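Local coordinates for protein hemoglobin subunit alpha (Isurus oxyrinchus, PDB 3MKB) that binds haem and, as the alpha subunit of a four-chain shark haemoglobin, probably carries oxygen reversibly in the blood, at residues Gly4-Thr9 with His121-Lys126; Glu27-Leu32 with Pro99-Cys104. All coordinates share one frame; numbering follows the deposited sequence.

Contact 1: Gly4-Thr9 with His121-Lys126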
loop_
_atom_site.group_PDB
_atom_site.type_symbol
_atom_site.label_atom_id
_atom_site.label_comp_id
_atom_site.label_asym_id
_atom_site.label_seq_id
_atom_site.Cartn_x
_atom_site.Cartn_y
_atom_site.Cartn_z
ATOM N N GLY A 4 -8.218 12.457 25.407
ATOM C CA GLY A 4 -7.468 12.562 26.659
ATOM C C GLY A 4 -6.773 11.269 27.034
ATOM O O GLY A 4 -5.639 11.303 27.492
ATOM N N VAL A 5 -7.439 10.135 26.813
ATOM C CA VAL A 5 -6.892 8.828 27.205
ATOM C C VAL A 5 -5.698 8.412 26.300
ATOM O O VAL A 5 -4.711 7.849 26.775
ATOM C CB VAL A 5 -7.990 7.734 27.246
ATOM C CG1 VAL A 5 -7.364 6.356 27.389
ATOM C CG2 VAL A 5 -8.936 8.002 28.401
ATOM N N GLU A 6 -5.790 8.761 25.014
ATOM C CA GLU A 6 -4.674 8.550 24.102
ATOM C C GLU A 6 -3.503 9.462 24.414
ATOM O O GLU A 6 -2.361 9.007 24.400
ATOM C CB GLU A 6 -5.136 8.687 22.661
ATOM C CG GLU A 6 -5.885 7.420 22.212
ATOM C CD GLU A 6 -6.651 7.619 20.954
ATOM O OE1 GLU A 6 -6.912 8.798 20.621
ATOM O OE2 GLU A 6 -7.018 6.599 20.326
ATOM N N ARG A 7 -3.780 10.736 24.721
ATOM C CA ARG A 7 -2.701 11.698 25.026
ATOM C C ARG A 7 -1.904 11.219 26.201
ATOM O O ARG A 7 -0.674 11.251 26.196
ATOM C CB ARG A 7 -3.239 13.111 25.266
ATOM C CG ARG A 7 -3.999 13.623 24.047
ATOM C CD ARG A 7 -4.961 14.797 24.395
ATOM N NE ARG A 7 -5.132 15.722 23.271
ATOM C CZ ARG A 7 -4.243 16.663 22.923
ATOM N NH1 ARG A 7 -3.090 16.817 23.582
ATOM N NH2 ARG A 7 -4.503 17.441 21.887
ATOM N N SER A 8 -2.604 10.745 27.223
ATOM C CA SER A 8 -1.944 10.192 28.381
ATOM C C SER A 8 -1.047 8.998 27.975
ATOM O O SER A 8 0.152 8.906 28.352
ATOM C CB SER A 8 -2.989 9.780 29.422
ATOM O OG SER A 8 -2.359 9.037 30.475
ATOM N N THR A 9 -1.625 8.100 27.192
ATOM C CA THR A 9 -0.932 6.879 26.821
ATOM C C THR A 9 0.304 7.160 25.956
ATOM O O THR A 9 1.333 6.535 26.164
ATOM C CB THR A 9 -1.893 5.913 26.110
ATOM O OG1 THR A 9 -2.729 5.272 27.100
ATOM C CG2 THR A 9 -1.117 4.844 25.305
ATOM N N HIS A 121 -1.814 0.487 21.594
ATOM C CA HIS A 121 -1.411 0.316 20.201
ATOM C C HIS A 121 -2.172 1.280 19.285
ATOM O O HIS A 121 -1.586 1.923 18.395
ATOM C CB HIS A 121 -1.719 -1.162 19.892
ATOM C CG HIS A 121 -1.465 -1.578 18.479
ATOM N ND1 HIS A 121 -1.640 -2.881 18.078
ATOM C CD2 HIS A 121 -1.077 -0.891 17.378
ATOM C CE1 HIS A 121 -1.400 -2.978 16.781
ATOM N NE2 HIS A 121 -1.058 -1.785 16.333
ATOM N N CYS A 122 -3.485 1.389 19.504
ATOM C CA CYS A 122 -4.306 2.285 18.699
ATOM C C CYS A 122 -3.763 3.705 18.874
ATOM O O CYS A 122 -3.516 4.416 17.899
ATOM C CB CYS A 122 -5.812 2.152 19.051
ATOM S SG CYS A 122 -6.743 3.192 18.051
ATOM N N ALA A 123 -3.551 4.107 20.113
ATOM C CA ALA A 123 -2.996 5.453 20.402
ATOM C C ALA A 123 -1.676 5.759 19.682
ATOM O O ALA A 123 -1.521 6.824 19.037
ATOM C CB ALA A 123 -2.813 5.609 21.869
ATOM N N VAL A 124 -0.724 4.841 19.805
ATOM C CA VAL A 124 0.595 5.028 19.174
ATOM C C VAL A 124 0.490 5.030 17.658
ATOM O O VAL A 124 1.051 5.917 16.989
ATOM C CB VAL A 124 1.628 3.984 19.634
ATOM C CG1 VAL A 124 3.065 4.365 19.122
ATOM C CG2 VAL A 124 1.604 3.892 21.136
ATOM N N ASP A 125 -0.212 4.036 17.104
ATOM C CA ASP A 125 -0.447 3.997 15.669
ATOM C C ASP A 125 -1.055 5.281 15.132
ATOM O O ASP A 125 -0.692 5.716 14.034
ATOM C CB ASP A 125 -1.340 2.834 15.256
ATOM C CG ASP A 125 -1.173 2.478 13.777
ATOM O OD1 ASP A 125 -0.075 2.704 13.214
ATOM O OD2 ASP A 125 -2.085 1.865 13.213
ATOM N N LYS A 126 -1.927 5.925 15.914
ATOM C CA LYS A 126 -2.431 7.239 15.512
ATOM C C LYS A 126 -1.369 8.313 15.465
ATOM O O LYS A 126 -1.339 9.091 14.511
ATOM C CB LYS A 126 -3.598 7.715 16.392
ATOM C CG LYS A 126 -4.828 6.883 16.149
ATOM C CD LYS A 126 -5.923 7.206 17.165
ATOM C CE LYS A 126 -6.544 8.569 16.844
ATOM N NZ LYS A 126 -7.892 8.711 17.493
#
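The A and H helices of the globin fold meet here, the first turns of helix 4-19 crossing helix 118-135 at -81° with segment axes 9.0 Å apart. Glu6 and Ala123 mark the crossing: Glu6 CG lies 3.6 Å from Ala123 CB, and the same methyl is touched by Thr9 CG2 at 3.9 Å, so one small side chain sits against two residues of the neighbouring helix. Beyond CG the Glu6 chain is extended and carries its carboxylate to Lys126, whose chain, bent at chi3 (73°), crosses it at about a right angle. Lys126 NZ and Glu6 OE1 form a salt bridge at 3.3 Å, whose hydrogen bond is weak, while Glu6 OE2 lies over the aliphatic part, 3.4 Å from Lys126 CD. The ammonium has a stronger partner in the carbonyl O of Ala1. Cutting Glu6 back to an alanine would probably leave Lys126 without its carboxylate mate and Ala123 CB with less cover. Around helix 118-135, Val124 packs on Leu106 and Leu109 of helix 97-112, Cys122 touches Val33 of the beta subunit, and Lys126 packs on Arg140 of the second alpha subunit.

Contact 2: Glu27-Leu32 with Pro99-Cys104; sequences EALARL and PMLSEC
Segments 27-32 and 99-104, of helices 21-35 and 97-112, run at 123° to each other with their axes 8.5 Å apart, and their backbones come nearest where Ala28 CA lies 5.0 Å from Cys104 CA. Cys104 fills this close approach: its CB is 3.3 Å from the carbonyl O of Ala28, and its SG, set beside its own backbone N by a chi1 of -69°, rests against the backbone of the other helix, 3.3 Å from Leu32 N. That N is already bonded to Ala28 O within its helix. Arg31 CB packs 3.7 Å from Cys104 SG. Further along, Leu32 CD1 meets Met100 CB at 3.6 Å, the two side chains crossing at about a right angle. This is the B-G helix crossing of the globin fold, where Ala28 and Cys104 let the backbones come close and leucines fill in beside them. Leu101 belongs to the haem pocket and touches the porphyrin; with CG anti to the backbone N, it brings CD1 to 4.2 Å from Leu29 CD2. Leu29 in turn packs on Val55 and His58 of helix 53-70. Within helix 21-35, Arg31 NH2 and Glu27 OE2 form a hydrogen-bonded salt bridge of 2.6 Å, nearly in the guanidinium plane but on the anti side of the carboxylate and 29° out of its plane. The same NH2 also bonds Phe112 O of the beta subunit, placing this arginine at the alpha-beta interface.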
loop_
_atom_site.group_PDB
_atom_site.type_symbol
_atom_site.label_atom_id
_atom_site.label_comp_id
_atom_site.label_asym_id
_atom_site.label_seq_id
_atom_site.Cartn_x
_atom_site.Cartn_y
_atom_site.Cartn_z
ATOM N N GLU A 27 16.343 -1.391 16.614
ATOM C CA GLU A 27 15.557 -2.623 16.503
ATOM C C GLU A 27 14.442 -2.435 15.471
ATOM O O GLU A 27 14.180 -3.307 14.644
ATOM C CB GLU A 27 14.981 -3.021 17.878
ATOM C CG GLU A 27 14.018 -4.202 17.771
ATOM C CD GLU A 27 13.623 -4.782 19.113
ATOM O OE1 GLU A 27 14.319 -4.535 20.137
ATOM O OE2 GLU A 27 12.584 -5.465 19.149
ATOM N N ALA A 28 13.789 -1.269 15.476
ATOM C CA ALA A 28 12.696 -1.049 14.563
ATOM C C ALA A 28 13.261 -1.021 13.142
ATOM O O ALA A 28 12.658 -1.630 12.230
ATOM C CB ALA A 28 11.923 0.252 14.890
ATOM N N LEU A 29 14.406 -0.354 12.943
ATOM C CA LEU A 29 14.982 -0.278 11.578
ATOM C C LEU A 29 15.456 -1.695 11.157
ATOM O O LEU A 29 15.328 -2.064 9.982
ATOM C CB LEU A 29 16.143 0.738 11.511
ATOM C CG LEU A 29 15.809 2.249 11.520
ATOM C CD1 LEU A 29 17.092 3.020 11.975
ATOM C CD2 LEU A 29 15.244 2.742 10.124
ATOM N N ALA A 30 16.000 -2.467 12.091
ATOM C CA ALA A 30 16.415 -3.863 11.777
ATOM C C ALA A 30 15.196 -4.719 11.314
ATOM O O ALA A 30 15.276 -5.499 10.353
ATOM C CB ALA A 30 17.134 -4.512 12.981
ATOM N N ARG A 31 14.069 -4.549 11.998
ATOM C CA ARG A 31 12.781 -5.106 11.527
ATOM C C ARG A 31 12.408 -4.652 10.131
ATOM O O ARG A 31 12.116 -5.509 9.309
ATOM C CB ARG A 31 11.637 -4.830 12.518
ATOM C CG ARG A 31 11.871 -5.402 13.927
ATOM C CD ARG A 31 10.572 -5.304 14.817
ATOM N NE ARG A 31 10.959 -5.777 16.131
ATOM C CZ ARG A 31 11.147 -7.052 16.457
ATOM N NH1 ARG A 31 10.872 -8.012 15.602
ATOM N NH2 ARG A 31 11.570 -7.362 17.669
ATOM N N LEU A 32 12.428 -3.356 9.846
ATOM C CA LEU A 32 12.210 -2.855 8.500
ATOM C C LEU A 32 13.040 -3.590 7.436
ATOM O O LEU A 32 12.519 -4.065 6.468
ATOM C CB LEU A 32 12.474 -1.358 8.430
ATOM C CG LEU A 32 12.152 -0.625 7.133
ATOM C CD1 LEU A 32 10.731 -0.728 6.720
ATOM C CD2 LEU A 32 12.615 0.827 7.165
ATOM N N PRO A 99 4.834 4.239 6.386
ATOM C CA PRO A 99 4.045 3.251 7.164
ATOM C C PRO A 99 4.662 1.876 7.366
ATOM O O PRO A 99 4.336 1.221 8.365
ATOM C CB PRO A 99 2.730 3.174 6.411
ATOM C CG PRO A 99 2.921 3.938 5.128
ATOM C CD PRO A 99 4.136 4.711 5.167
ATOM N N MET A 100 5.572 1.422 6.508
ATOM C CA MET A 100 6.347 0.163 6.894
ATOM C C MET A 100 7.158 0.372 8.179
ATOM O O MET A 100 7.166 -0.474 9.092
ATOM C CB MET A 100 7.293 -0.285 5.784
ATOM C CG MET A 100 6.657 -0.790 4.477
ATOM S SD MET A 100 7.947 -0.686 3.165
ATOM C CE MET A 100 7.300 -1.838 1.961
ATOM N N LEU A 101 7.837 1.535 8.297
ATOM C CA LEU A 101 8.616 1.753 9.487
ATOM C C LEU A 101 7.712 1.840 10.726
ATOM O O LEU A 101 8.089 1.342 11.800
ATOM C CB LEU A 101 9.526 3.001 9.376
ATOM C CG LEU A 101 10.466 3.315 10.574
ATOM C CD1 LEU A 101 11.252 2.108 11.125
ATOM C CD2 LEU A 101 11.429 4.488 10.237
ATOM N N SER A 102 6.590 2.551 10.592
ATOM C CA SER A 102 5.618 2.631 11.672
ATOM C C SER A 102 5.244 1.261 12.272
ATOM O O SER A 102 5.216 1.065 13.484
ATOM C CB SER A 102 4.355 3.349 11.188
ATOM O OG SER A 102 4.687 4.679 10.850
ATOM N N GLU A 103 4.915 0.316 11.417
ATOM C CA GLU A 103 4.529 -0.990 11.895
ATOM C C GLU A 103 5.677 -1.730 12.598
ATOM O O GLU A 103 5.469 -2.429 13.604
ATOM C CB GLU A 103 3.985 -1.807 10.724
ATOM C CG GLU A 103 3.344 -3.155 11.192
ATOM C CD GLU A 103 2.068 -2.981 12.054
ATOM O OE1 GLU A 103 1.711 -3.917 12.798
ATOM O OE2 GLU A 103 1.403 -1.933 11.937
ATOM N N CYS A 104 6.888 -1.553 12.081
ATOM C CA CYS A 104 8.100 -2.040 12.724
ATOM C C CYS A 104 8.352 -1.372 14.100
ATOM O O CYS A 104 8.802 -2.038 14.977
ATOM C CB CYS A 104 9.343 -1.844 11.818
ATOM S SG CYS A 104 9.240 -2.934 10.432
#

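In the fold
Contact 1 and contact 2 lie about 19 Å apart between centres; their nearest atoms are about 5 Å apart and do not touch. Each pairs a helix from early in the chain with one from late in the chain: 4-19 is followed directly by 21-35, and 97-112 by 118-135, so the sequence span closed by contact 2 falls within that closed by contact 1. Their depths differ, the centre of contact 2 lying about 8 Å from the chain centre and that of contact 1 about 15 Å. Contact 2 reaches the haem through the side chain of Leu101, about 4 Å from it, whereas the Lys126 side chain of contact 1 stays about 14 Å away. Both have residues facing the beta subunit.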